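Long-range contacts in beta-1,4-mannanase (Aplysia kurodai, PDB 3VUP), which probably hydrolyses internal beta-1,4-mannosidic linkages of mannan in the digestive fluid of the sea hare, using a single TIM-barrel domain: residues 111-116 and 164-169; 128-133 and 200-205; 173-178 and 245-250; 207-212 and 249-254. One frame throughout, in Å; residues are numbered along the deposited sequence. Where two conformers were deposited one is given.

Overall arrangement
All four contacts lie along one part of a closed eight-stranded parallel barrel, around the loops and helices that follow strands 105-112, 157-161 and 220-224. Contact 1 joins the loops after the first two of these strands. Contact 2, about 15 Å away between centres, packs helix 130-147 on helix 197-214, and contact 4, its centre about 11 Å from that of contact 2, uses a later turn of that same helix. Contacts 3 and 4 share Gly249 and Gly250, where helix 242-249 ends, with centres about 14 Å apart. Contacts 1 and 2 interleave along the chain, as do 2 and 3. Helix 197-214 thereby meets both helix 130-147 and the loop after helix 242-249.

Contact 1 of 4, residues 111-116 and 164-169; sequences WNAAVN and EGMMIP
The carbonyl oxygen of Ala113 is met by two neighbouring residues of the facing loop. Gly165 brings its CA-H up to it, with Gly165 CA 3.3 Å from Ala113 O and an angle of 139° at the hydrogen, and Met166 CG lies alongside at 3.8 Å from Ala113 O. With no CB on Gly165 the two backbones can come this near. Met166 carries the rest of the contact. Its chain runs out straight as far as the sulphur and then bends at chi3 (-75°), which turns the CE methyl to where it touches both Ala113 CB, 3.7 Å from Met166 CE, and Val115 O. The sulphur itself rests against the amide of Asn116, Met166 SD lying 3.8 Å from Asn116 CG, and the two side chains cross at about a right angle. That amide is held by other partners, ND2 by Ala191 O and OD1 by Lys194 NZ. The two loops leave the C-terminal ends of barrel strands 105-112 and 157-161, the end at which TIM-barrel enzymes carry their active sites; a bound Tris molecule, probably from the crystallisation liquor, lies about 5 Å from the side chain of Val115. Shortening Met166 to alanine would probably leave Ala113 CB and Asn116 without the thioether that lies against them and open a gap between the loops. As strand 105-112 ends, Asn112 OD1 closes an Asx turn, accepting Ala114 N at 3.0 Å from above its carbonyl plane, and also accepts from Asn161 ND2.

Contact 2 of 4, residues 128-133 and 200-205; sequences KDQHKL and ILRFLN. With SO4 (sulfate ion), chain J.
Over one face of the Arg202 guanidinium lies the aliphatic part of Gln130, with Gln130 CG 3.4 Å from Arg202 NE. The side chains cross at about a right angle, and the Gln130 amide plane is turned 59° from the guanidinium. Gln130 OE1 rests beside Arg202 CD at 3.4 Å. Arg202 gets there by bending at chi3 (66°); two conformers were deposited for it, so these details hold for the one described. Its charge is paired with Asp199 in a salt bridge through NH2, while Lys128 O stands obliquely at 3.6 Å from Arg202 NH2. Deeper in, Leu133 sends one methyl obliquely to the ring of Phe203, CD1 to CD1 at 3.9 Å, and the other, CD2, to Phe203 CA. On the outer side, the His131 ring presents its edge to a sulfate ion, His131 NE2 donating nearly straight to O1 at 2.8 Å. Asp129 N-caps the helix that carries Gln130 and Leu133: its OD2 accepts Lys132 N at 3.1 Å from above the carboxylate plane. The contact packs the start of helix 130-147 against helix 197-214, two of the outer helices of the barrel, and Phe203 also touches Leu123, Leu126 and Ile127 of helix 122-128, Met160 of strand 157-161 and the ring of Trp111.

Contact 3 of 4, residues 173-178 and 245-250; sequences NAEKCY and LRLAGG. With SO4 (sulfate ion), chain I.
The irregular loop 173-178 runs up against the last turns of helix 242-249; the nearest CA atoms, Cys177 CA and Leu247 CA, are 8.4 Å apart, so the contact is made chiefly by side chains. Leu247 reaches toward the loop. Its CD2 methyl meets the carboxylate of Glu175 coming from the opposite direction, with Leu247 CD2 3.4 Å from Glu175 CD, and also lies 4.2 Å from Cys177 SG. Bent at chi2 (55°), Glu175 accepts Cys177 N on the anti side of OE2, at 2.9 Å and close to straight. Glu175 CG at the same time lies over one face of the Tyr178 ring, toward its rim, and Asn173 CG stands at the edge of that ring. Asn173 OD1 closes an Asx turn by taking Glu175 N at 2.8 Å on a lone pair in the carbonyl plane. These bonds tie the loop to itself. Tyr178 reaches across with its hydroxyl, OH lying 3.5 Å from Ala248 CA and 3.7 Å from Leu247 CG. Around the helix, Arg246 NH1 donates to a sulfate that His243 also binds. A disulfide from Cys177 to Cys244 locks the same loop to the helix covalently, while Leu245 and Ala248 pack on Leu201 of helix 197-214, so that this surface loop, which follows barrel strand 157-161, is fastened to the helix following strand 220-224.

Contact 4 of 4, residues 207-212 and 249-254; sequences QADAIK and GGKQKG. With SO4 (sulfate ion), chain H.
Pointing away from its own backbone N, the carboxylate of Asp209 (chi1 -176°) is carried off the helix toward the turn 251-254, while bends at chi2 and chi3 steer the Lys253 chain along the helix to Lys212 O. Asp209 OD1 accepts the backbone N-H of Lys253 at 3.0 Å on its anti lone pair, the bond bent to 140°. Lys251 lays its CB on the carboxylate carbon, Lys251 CB to Asp209 CG 3.4 Å, and the two side chains cross at about a right angle. In the conformer described, its extended chain passes OD2 and carries NZ to a sulfate, Lys251 NZ lying 3.0 Å from its O2; Gln134 and Lys142 of helix 130-147 bind the same ion, and Trp206 makes a cation-pi contact with Lys251. The turn is a type I beta turn closed by Gly254 N on Lys251 O, and brings Gly254 close against the helix, with Gly254 CA 3.6 Å from Ala208 CB. Lys253 NZ makes a weak bond of 3.2 Å to Lys212 O. Lys212, bent at chi3, passes beside Lys253 O, its ammonium held by Val255 O, by Asp257 and by a water at 2.8 Å from Lys212 NZ. An alanine in place of Asp209 removes the acceptor and would probably leave Lys253 N without its mate and the turn less firmly set on the helix. The Lys251 and Lys253 ammoniums make no salt bridge with Asp209, though their charges may mildly favour its anionic form, and Lys253 NZ, near the carbonyl end of the helix, probably suits its dipole.

Contact 1 of 4, residues 111-116 and 164-169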
loop_
_atom_site.group_PDB
_atom_site.type_symbol
_atom_site.label_atom_id
_atom_site.label_comp_id
_atom_site.label_asym_id
_atom_site.label_seq_id
_atom_site.Cartn_x
_atom_site.Cartn_y
_atom_site.Cartn_z
ATOM N N TRP A 111 3.426 1.407 -7.047
ATOM C CA TRP A 111 4.845 1.712 -7.202
ATOM C C TRP A 111 5.648 1.252 -5.988
ATOM O O TRP A 111 5.087 0.943 -4.929
ATOM C CB TRP A 111 5.042 3.214 -7.378
ATOM C CG TRP A 111 4.291 3.807 -8.531
ATOM C CD1 TRP A 111 3.178 4.595 -8.461
ATOM C CD2 TRP A 111 4.603 3.678 -9.927
ATOM N NE1 TRP A 111 2.773 4.955 -9.718
ATOM C CE2 TRP A 111 3.632 4.409 -10.635
ATOM C CE3 TRP A 111 5.594 2.999 -10.647
ATOM C CZ2 TRP A 111 3.634 4.502 -12.027
ATOM C CZ3 TRP A 111 5.596 3.094 -12.030
ATOM C CH2 TRP A 111 4.619 3.836 -12.703
ATOM N N ASN A 112 6.971 1.234 -6.137
ATOM C CA ASN A 112 7.865 0.795 -5.075
ATOM C C ASN A 112 9.102 1.685 -5.032
ATOM O O ASN A 112 9.702 1.972 -6.074
ATOM C CB ASN A 112 8.301 -0.648 -5.342
ATOM C CG ASN A 112 9.216 -1.204 -4.270
ATOM O OD1 ASN A 112 9.112 -0.837 -3.098
ATOM N ND2 ASN A 112 10.113 -2.114 -4.664
ATOM N N ALA A 113 9.486 2.099 -3.825
ATOM C CA ALA A 113 10.730 2.834 -3.614
ATOM C C ALA A 113 11.657 2.163 -2.590
ATOM O O ALA A 113 12.616 2.780 -2.124
ATOM C CB ALA A 113 10.444 4.277 -3.204
ATOM N N ALA A 114 11.393 0.898 -2.251
ATOM C CA ALA A 114 12.229 0.185 -1.270
ATOM C C ALA A 114 13.532 -0.368 -1.845
ATOM O O ALA A 114 14.389 -0.840 -1.095
ATOM C CB ALA A 114 11.444 -0.931 -0.609
ATOM N N VAL A 115 13.646 -0.353 -3.171
ATOM C CA VAL A 115 14.877 -0.698 -3.866
ATOM C C VAL A 115 15.137 0.399 -4.886
ATOM O O VAL A 115 14.247 1.185 -5.192
ATOM C CB VAL A 115 14.799 -2.076 -4.571
ATOM C CG1 VAL A 115 14.624 -3.187 -3.545
ATOM C CG2 VAL A 115 13.686 -2.097 -5.620
ATOM N N ASN A 116 16.363 0.455 -5.389
ATOM C CA ASN A 116 16.769 1.462 -6.356
ATOM C C ASN A 116 17.207 0.718 -7.613
ATOM O O ASN A 116 18.404 0.547 -7.866
ATOM C CB ASN A 116 17.909 2.292 -5.763
ATOM C CG ASN A 116 18.259 3.528 -6.587
ATOM O OD1 ASN A 116 17.832 3.691 -7.726
ATOM N ND2 ASN A 116 19.053 4.409 -5.991
ATOM N N GLU A 164 10.029 6.156 1.560
ATOM C CA GLU A 164 11.176 6.515 2.382
ATOM C C GLU A 164 12.466 5.806 1.996
ATOM O O GLU A 164 13.543 6.241 2.391
ATOM C CB GLU A 164 10.858 6.299 3.859
ATOM C CG GLU A 164 9.624 7.061 4.316
ATOM C CD GLU A 164 8.305 6.320 4.095
ATOM O OE1 GLU A 164 8.313 5.130 3.698
ATOM O OE2 GLU A 164 7.251 6.954 4.347
ATOM N N GLY A 165 12.379 4.735 1.216
ATOM C CA GLY A 165 13.584 4.082 0.739
ATOM C C GLY A 165 14.508 5.001 -0.037
ATOM O O GLY A 165 15.724 4.820 -0.023
ATOM N N MET A 166 13.934 5.990 -0.714
ATOM C CA MET A 166 14.733 6.910 -1.514
ATOM C C MET A 166 14.536 8.385 -1.172
ATOM O O MET A 166 14.962 9.257 -1.924
ATOM C CB MET A 166 14.501 6.658 -3.005
ATOM C CG MET A 166 15.062 5.312 -3.476
ATOM S SD MET A 166 15.067 5.047 -5.261
ATOM C CE MET A 166 13.337 4.732 -5.545
ATOM N N MET A 167 13.933 8.675 -0.025
ATOM C CA MET A 167 13.822 10.063 0.414
ATOM C C MET A 167 15.116 10.522 1.074
ATOM O O MET A 167 15.751 9.755 1.802
ATOM C CB MET A 167 12.663 10.239 1.394
ATOM C CG MET A 167 11.293 9.868 0.846
ATOM S SD MET A 167 10.856 10.569 -0.761
ATOM C CE MET A 167 10.807 12.323 -0.383
ATOM N N ILE A 168 15.495 11.772 0.830
ATOM C CA ILE A 168 16.670 12.344 1.473
ATOM C C ILE A 168 16.329 12.688 2.919
ATOM O O ILE A 168 15.454 13.519 3.167
ATOM C CB ILE A 168 17.136 13.615 0.744
ATOM C CG1 ILE A 168 17.480 13.293 -0.712
ATOM C CG2 ILE A 168 18.326 14.227 1.475
ATOM C CD1 ILE A 168 17.602 14.514 -1.604
ATOM N N PRO A 169 16.999 12.043 3.885
ATOM C CA PRO A 169 16.746 12.326 5.299
ATOM C C PRO A 169 17.586 13.511 5.765
ATOM O O PRO A 169 18.541 13.898 5.089
ATOM C CB PRO A 169 17.234 11.052 5.975
ATOM C CG PRO A 169 18.429 10.665 5.148
ATOM C CD PRO A 169 18.059 11.028 3.721
#

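Contact 2 of 4, residues 128-133 and 200-205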
loop_
_atom_site.group_PDB
_atom_site.type_symbol
_atom_site.label_atom_id
_atom_site.label_comp_id
_atom_site.label_asym_id
_atom_site.label_seq_id
_atom_site.Cartn_x
_atom_site.Cartn_y
_atom_site.Cartn_z
ATOM N N LYS A 128 9.840 13.343 -10.704
ATOM C CA LYS A 128 10.483 14.636 -10.883
ATOM C C LYS A 128 9.829 15.557 -11.919
ATOM O O LYS A 128 9.924 16.776 -11.788
ATOM C CB LYS A 128 11.973 14.457 -11.197
ATOM C CG LYS A 128 12.775 13.899 -10.034
ATOM C CD LYS A 128 14.253 13.791 -10.371
ATOM C CE LYS A 128 15.041 13.259 -9.182
ATOM N NZ LYS A 128 16.406 12.796 -9.559
ATOM N N ASP A 129 9.175 14.978 -12.928
ATOM C CA ASP A 129 8.693 15.717 -14.097
ATOM C C ASP A 129 7.166 15.684 -14.138
ATOM O O ASP A 129 6.558 14.625 -14.311
ATOM C CB ASP A 129 9.298 15.096 -15.370
ATOM C CG ASP A 129 8.970 15.869 -16.647
ATOM O OD1 ASP A 129 9.884 16.015 -17.487
ATOM O OD2 ASP A 129 7.816 16.302 -16.839
ATOM N N GLN A 130 6.551 16.852 -13.971
ATOM C CA GLN A 130 5.094 16.961 -13.927
ATOM C C GLN A 130 4.419 16.507 -15.217
ATOM O O GLN A 130 3.326 15.943 -15.189
ATOM C CB GLN A 130 4.670 18.398 -13.605
ATOM C CG GLN A 130 5.025 18.868 -12.204
ATOM C CD GLN A 130 4.404 20.216 -11.866
ATOM O OE1 GLN A 130 4.454 20.669 -10.723
ATOM N NE2 GLN A 130 3.809 20.859 -12.863
ATOM N N HIS A 131 5.058 16.755 -16.351
ATOM C CA HIS A 131 4.472 16.346 -17.620
ATOM C C HIS A 131 4.482 14.837 -17.787
ATOM O O HIS A 131 3.522 14.252 -18.297
ATOM C CB HIS A 131 5.174 17.038 -18.784
ATOM C CG HIS A 131 5.111 18.532 -18.707
ATOM N ND1 HIS A 131 3.934 19.234 -18.844
ATOM C CD2 HIS A 131 6.075 19.455 -18.481
ATOM C CE1 HIS A 131 4.177 20.526 -18.722
ATOM N NE2 HIS A 131 5.468 20.687 -18.496
ATOM N N LYS A 132 5.563 14.203 -17.350
ATOM C CA LYS A 132 5.622 12.749 -17.381
ATOM C C LYS A 132 4.573 12.140 -16.444
ATOM O O LYS A 132 3.859 11.209 -16.822
ATOM C CB LYS A 132 7.038 12.252 -17.086
ATOM C CG LYS A 132 8.032 12.663 -18.167
ATOM C CD LYS A 132 9.435 12.161 -17.892
ATOM C CE LYS A 132 10.389 12.596 -18.996
ATOM N NZ LYS A 132 11.762 12.065 -18.781
ATOM N N LEU A 133 4.468 12.676 -15.234
ATOM C CA LEU A 133 3.447 12.215 -14.308
ATOM C C LEU A 133 2.042 12.354 -14.901
ATOM O O LEU A 133 1.224 11.432 -14.792
ATOM C CB LEU A 133 3.544 12.976 -12.992
ATOM C CG LEU A 133 2.508 12.592 -11.937
ATOM C CD1 LEU A 133 2.542 11.089 -11.648
ATOM C CD2 LEU A 133 2.759 13.387 -10.672
ATOM N N ILE A 200 7.664 14.091 -4.057
ATOM C CA ILE A 200 6.940 12.859 -3.750
ATOM C C ILE A 200 5.502 13.152 -3.330
ATOM O O ILE A 200 4.588 12.401 -3.672
ATOM C CB ILE A 200 7.662 11.956 -2.701
ATOM C CG1 ILE A 200 7.301 10.486 -2.929
ATOM C CG2 ILE A 200 7.322 12.357 -1.269
ATOM C CD1 ILE A 200 7.879 9.887 -4.196
ATOM N N LEU A 201 5.282 14.260 -2.629
ATOM C CA LEU A 201 3.925 14.595 -2.218
ATOM C C LEU A 201 3.060 15.009 -3.408
ATOM O O LEU A 201 1.866 14.705 -3.433
ATOM C CB LEU A 201 3.914 15.633 -1.097
ATOM C CG LEU A 201 4.509 15.162 0.228
ATOM C CD1 LEU A 201 4.601 16.337 1.188
ATOM C CD2 LEU A 201 3.691 14.016 0.820
ATOM N N ARG A 202 3.639 15.698 -4.388
ATOM C CA ARG A 202 2.901 15.993 -5.605
ATOM C C ARG A 202 2.533 14.690 -6.311
ATOM O O ARG A 202 1.400 14.505 -6.748
ATOM C CB ARG A 202 3.712 16.885 -6.542
ATOM C CG ARG A 202 3.037 17.078 -7.889
ATOM C CD ARG A 202 3.873 17.914 -8.850
ATOM N NE ARG A 202 5.116 17.251 -9.236
ATOM C CZ ARG A 202 6.321 17.641 -8.837
ATOM N NH1 ARG A 202 6.454 18.689 -8.035
ATOM N NH2 ARG A 202 7.395 16.977 -9.240
ATOM N N PHE A 203 3.506 13.794 -6.426
ATOM C CA PHE A 203 3.331 12.484 -7.050
ATOM C C PHE A 203 2.159 11.741 -6.417
ATOM O O PHE A 203 1.304 11.195 -7.119
ATOM C CB PHE A 203 4.663 11.735 -6.892
ATOM C CG PHE A 203 4.683 10.305 -7.381
ATOM C CD1 PHE A 203 4.854 10.004 -8.727
ATOM C CD2 PHE A 203 4.665 9.264 -6.470
ATOM C CE1 PHE A 203 4.940 8.682 -9.154
ATOM C CE2 PHE A 203 4.745 7.948 -6.889
ATOM C CZ PHE A 203 4.886 7.654 -8.227
ATOM N N LEU A 204 2.114 11.747 -5.090
ATOM C CA LEU A 204 1.039 11.086 -4.366
ATOM C C LEU A 204 -0.299 11.827 -4.491
ATOM O O LEU A 204 -1.329 11.217 -4.776
ATOM C CB LEU A 204 1.438 10.894 -2.901
ATOM C CG LEU A 204 2.672 10.011 -2.653
ATOM C CD1 LEU A 204 3.125 10.111 -1.203
ATOM C CD2 LEU A 204 2.399 8.562 -3.024
ATOM N N ASN A 205 -0.277 13.140 -4.296
ATOM C CA ASN A 205 -1.494 13.948 -4.380
ATOM C C ASN A 205 -2.164 13.809 -5.740
ATOM O O ASN A 205 -3.377 13.615 -5.824
ATOM C CB ASN A 205 -1.153 15.415 -4.092
ATOM C CG ASN A 205 -2.331 16.364 -4.281
ATOM O OD1 ASN A 205 -2.344 17.182 -5.201
ATOM N ND2 ASN A 205 -3.317 16.275 -3.399
HETATM S S SO4 J . 8.048 22.807 -17.337
HETATM O O1 SO4 J . 6.713 23.149 -17.826
HETATM O O2 SO4 J . 7.984 21.551 -16.592
HETATM O O3 SO4 J . 8.959 22.659 -18.470
HETATM O O4 SO4 J . 8.527 23.865 -16.452
#

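Contact 3 of 4, residues 173-178 and 245-250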
loop_
_atom_site.group_PDB
_atom_site.type_symbol
_atom_site.label_atom_id
_atom_site.label_comp_id
_atom_site.label_asym_id
_atom_site.label_seq_id
_atom_site.Cartn_x
_atom_site.Cartn_y
_atom_site.Cartn_z
ATOM N N ASN A 173 13.795 22.081 5.567
ATOM C CA ASN A 173 12.973 22.881 4.676
ATOM C C ASN A 173 12.165 23.834 5.532
ATOM O O ASN A 173 11.722 23.465 6.617
ATOM C CB ASN A 173 12.066 22.007 3.802
ATOM C CG ASN A 173 11.484 22.767 2.611
ATOM O OD1 ASN A 173 10.641 23.651 2.771
ATOM N ND2 ASN A 173 11.905 22.395 1.413
ATOM N N ALA A 174 11.996 25.061 5.056
ATOM C CA ALA A 174 11.166 26.041 5.746
ATOM C C ALA A 174 9.739 25.546 5.952
ATOM O O ALA A 174 9.061 25.955 6.896
ATOM C CB ALA A 174 11.148 27.341 4.970
ATOM N N GLU A 175 9.280 24.699 5.038
ATOM C CA GLU A 175 7.947 24.127 5.109
ATOM C C GLU A 175 8.011 22.776 5.819
ATOM O O GLU A 175 8.701 21.857 5.375
ATOM C CB GLU A 175 7.364 23.988 3.701
ATOM C CG GLU A 175 6.122 23.112 3.595
ATOM C CD GLU A 175 4.996 23.535 4.521
ATOM O OE1 GLU A 175 4.561 24.708 4.450
ATOM O OE2 GLU A 175 4.537 22.679 5.311
ATOM N N LYS A 176 7.283 22.670 6.929
ATOM C CA LYS A 176 7.262 21.462 7.745
ATOM C C LYS A 176 6.944 20.214 6.925
ATOM O O LYS A 176 7.549 19.161 7.135
ATOM C CB LYS A 176 6.252 21.629 8.886
ATOM C CG LYS A 176 6.043 20.395 9.750
ATOM C CD LYS A 176 5.084 20.681 10.908
ATOM C CE LYS A 176 4.727 19.410 11.671
ATOM N NZ LYS A 176 3.691 18.587 10.978
ATOM N N CYS A 177 6.013 20.321 5.979
ATOM C CA CYS A 177 5.656 19.164 5.165
ATOM C C CYS A 177 6.825 18.576 4.387
ATOM O O CYS A 177 6.764 17.408 3.991
ATOM C CB CYS A 177 4.553 19.518 4.168
ATOM S SG CYS A 177 2.971 19.905 4.905
ATOM N N TYR A 178 7.861 19.379 4.144
ATOM C CA TYR A 178 8.987 18.927 3.326
ATOM C C TYR A 178 10.255 18.639 4.133
ATOM O O TYR A 178 11.195 18.042 3.616
ATOM C CB TYR A 178 9.313 19.959 2.235
ATOM C CG TYR A 178 8.129 20.425 1.400
ATOM C CD1 TYR A 178 7.028 19.603 1.172
ATOM C CD2 TYR A 178 8.114 21.697 0.840
ATOM C CE1 TYR A 178 5.947 20.040 0.417
ATOM C CE2 TYR A 178 7.044 22.140 0.080
ATOM C CZ TYR A 178 5.960 21.306 -0.130
ATOM O OH TYR A 178 4.882 21.735 -0.880
ATOM N N LEU A 245 -0.315 16.921 1.389
ATOM C CA LEU A 245 -0.539 16.471 0.021
ATOM C C LEU A 245 -1.146 17.592 -0.825
ATOM O O LEU A 245 -0.698 17.851 -1.947
ATOM C CB LEU A 245 -1.433 15.236 0.008
ATOM C CG LEU A 245 -0.754 13.981 0.558
ATOM C CD1 LEU A 245 -1.790 12.976 1.018
ATOM C CD2 LEU A 245 0.117 13.364 -0.499
ATOM N N ARG A 246 -2.166 18.261 -0.287
ATOM C CA ARG A 246 -2.807 19.361 -1.001
ATOM C C ARG A 246 -1.848 20.532 -1.207
ATOM O O ARG A 246 -1.880 21.197 -2.245
ATOM C CB ARG A 246 -4.065 19.825 -0.264
ATOM C CG ARG A 246 -5.193 18.808 -0.275
ATOM C CD ARG A 246 -6.319 19.223 0.657
ATOM N NE ARG A 246 -7.427 18.286 0.569
ATOM C CZ ARG A 246 -8.266 18.016 1.561
ATOM N NH1 ARG A 246 -8.129 18.617 2.741
ATOM N NH2 ARG A 246 -9.244 17.140 1.367
ATOM N N LEU A 247 -0.992 20.790 -0.226
ATOM C CA LEU A 247 -0.023 21.871 -0.368
ATOM C C LEU A 247 0.900 21.598 -1.548
ATOM O O LEU A 247 1.151 22.468 -2.377
ATOM C CB LEU A 247 0.805 22.030 0.910
ATOM C CG LEU A 247 1.903 23.090 0.827
ATOM C CD1 LEU A 247 1.313 24.482 0.736
ATOM C CD2 LEU A 247 2.806 22.979 2.031
ATOM N N ALA A 248 1.401 20.374 -1.624
ATOM C CA ALA A 248 2.402 20.026 -2.628
ATOM C C ALA A 248 1.834 19.947 -4.040
ATOM O O ALA A 248 2.498 20.337 -5.001
ATOM C CB ALA A 248 3.057 18.713 -2.278
ATOM N N GLY A 249 0.618 19.421 -4.166
ATOM C CA GLY A 249 0.044 19.157 -5.474
ATOM C C GLY A 249 -1.169 19.973 -5.884
ATOM O O GLY A 249 -1.496 20.039 -7.069
ATOM N N GLY A 250 -1.859 20.561 -4.911
ATOM C CA GLY A 250 -2.988 21.431 -5.194
ATOM C C GLY A 250 -4.315 20.764 -5.503
ATOM O O GLY A 250 -5.296 21.457 -5.736
HETATM S S SO4 I . -5.832 21.878 3.714
HETATM O O1 SO4 I . -5.355 22.079 2.346
HETATM O O2 SO4 I . -6.089 20.459 3.955
HETATM O O3 SO4 I . -4.836 22.386 4.652
HETATM O O4 SO4 I . -7.081 22.610 3.892
#

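Contact 4 of 4, residues 207-212 and 249-254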
loop_
_atom_site.group_PDB
_atom_site.type_symbol
_atom_site.label_atom_id
_atom_site.label_comp_id
_atom_site.label_asym_id
_atom_site.label_seq_id
_atom_site.Cartn_x
_atom_site.Cartn_y
_atom_site.Cartn_z
ATOM N N GLN A 207 -1.938 11.442 -8.023
ATOM C CA GLN A 207 -2.497 10.121 -8.273
ATOM C C GLN A 207 -3.744 9.860 -7.432
ATOM O O GLN A 207 -4.730 9.318 -7.929
ATOM C CB GLN A 207 -1.448 9.035 -8.070
ATOM C CG GLN A 207 -0.329 9.069 -9.097
ATOM C CD GLN A 207 0.707 8.010 -8.810
ATOM O OE1 GLN A 207 0.607 6.887 -9.295
ATOM N NE2 GLN A 207 1.690 8.348 -7.987
ATOM N N ALA A 208 -3.701 10.230 -6.158
ATOM C CA ALA A 208 -4.865 10.040 -5.310
ATOM C C ALA A 208 -6.075 10.800 -5.849
ATOM O O ALA A 208 -7.186 10.283 -5.852
ATOM C CB ALA A 208 -4.561 10.446 -3.875
ATOM N N ASP A 209 -5.846 12.025 -6.317
ATOM C CA ASP A 209 -6.931 12.840 -6.842
ATOM C C ASP A 209 -7.483 12.241 -8.130
ATOM O O ASP A 209 -8.695 12.200 -8.336
ATOM C CB ASP A 209 -6.468 14.277 -7.070
ATOM C CG ASP A 209 -7.593 15.188 -7.533
ATOM O OD1 ASP A 209 -8.333 15.726 -6.679
ATOM O OD2 ASP A 209 -7.721 15.381 -8.759
ATOM N N ALA A 210 -6.597 11.750 -8.988
ATOM C CA ALA A 210 -7.029 11.117 -10.226
ATOM C C ALA A 210 -7.901 9.897 -9.944
ATOM O O ALA A 210 -8.933 9.696 -10.589
ATOM C CB ALA A 210 -5.826 10.729 -11.065
ATOM N N ILE A 211 -7.486 9.083 -8.980
ATOM C CA ILE A 211 -8.258 7.902 -8.616
ATOM C C ILE A 211 -9.662 8.279 -8.147
ATOM O O ILE A 211 -10.657 7.726 -8.612
ATOM C CB ILE A 211 -7.523 7.056 -7.558
ATOM C CG1 ILE A 211 -6.269 6.424 -8.169
ATOM C CG2 ILE A 211 -8.451 5.987 -6.969
ATOM C CD1 ILE A 211 -5.338 5.834 -7.157
ATOM N N LYS A 212 -9.742 9.240 -7.234
ATOM C CA LYS A 212 -11.029 9.599 -6.649
ATOM C C LYS A 212 -11.879 10.573 -7.473
ATOM O O LYS A 212 -13.013 10.883 -7.104
ATOM C CB LYS A 212 -10.874 10.013 -5.192
ATOM C CG LYS A 212 -10.577 8.799 -4.317
ATOM C CD LYS A 212 -10.491 9.124 -2.835
ATOM C CE LYS A 212 -9.160 9.762 -2.478
ATOM N NZ LYS A 212 -9.063 10.014 -1.017
ATOM N N GLY A 249 0.618 19.421 -4.166
ATOM C CA GLY A 249 0.044 19.157 -5.474
ATOM C C GLY A 249 -1.169 19.973 -5.884
ATOM O O GLY A 249 -1.496 20.039 -7.069
ATOM N N GLY A 250 -1.859 20.561 -4.911
ATOM C CA GLY A 250 -2.988 21.431 -5.194
ATOM C C GLY A 250 -4.315 20.764 -5.503
ATOM O O GLY A 250 -5.296 21.457 -5.736
ATOM N N LYS A 251 -4.367 19.438 -5.509
ATOM C CA LYS A 251 -5.589 18.761 -5.929
ATOM C C LYS A 251 -6.384 18.286 -4.709
ATOM O O LYS A 251 -5.893 17.510 -3.886
ATOM C CB LYS A 251 -5.252 17.636 -6.912
ATOM C CG LYS A 251 -4.429 18.137 -8.104
ATOM C CD LYS A 251 -4.391 17.131 -9.241
ATOM C CE LYS A 251 -3.575 17.644 -10.418
ATOM N NZ LYS A 251 -3.590 16.683 -11.566
ATOM N N GLN A 252 -7.615 18.773 -4.604
ATOM C CA GLN A 252 -8.384 18.701 -3.362
ATOM C C GLN A 252 -8.649 17.288 -2.865
ATOM O O GLN A 252 -8.606 17.030 -1.663
ATOM C CB GLN A 252 -9.702 19.471 -3.503
ATOM C CG GLN A 252 -10.533 19.556 -2.220
ATOM C CD GLN A 252 -9.854 20.346 -1.106
ATOM O OE1 GLN A 252 -8.872 21.060 -1.331
ATOM N NE2 GLN A 252 -10.381 20.219 0.105
ATOM N N LYS A 253 -8.928 16.368 -3.778
ATOM C CA LYS A 253 -9.261 15.022 -3.342
ATOM C C LYS A 253 -8.053 14.095 -3.273
ATOM O O LYS A 253 -8.206 12.905 -2.994
ATOM C CB LYS A 253 -10.397 14.435 -4.182
ATOM C CG LYS A 253 -11.708 15.196 -3.993
ATOM C CD LYS A 253 -12.921 14.278 -3.990
ATOM C CE LYS A 253 -13.261 13.808 -5.388
ATOM N NZ LYS A 253 -14.588 13.127 -5.449
ATOM N N GLY A 254 -6.855 14.647 -3.463
ATOM C CA GLY A 254 -5.645 13.846 -3.458
ATOM C C GLY A 254 -5.090 13.616 -2.068
ATOM O O GLY A 254 -3.970 14.030 -1.757
HETATM S S SO4 H . -6.511 16.329 -13.991
HETATM O O1 SO4 H . -5.245 15.779 -14.470
HETATM O O2 SO4 H . -6.297 17.146 -12.789
HETATM O O3 SO4 H . -7.114 17.163 -15.026
HETATM O O4 SO4 H . -7.420 15.226 -13.681
HETATM O O HOH W 1 -10.723 12.248 -0.658
#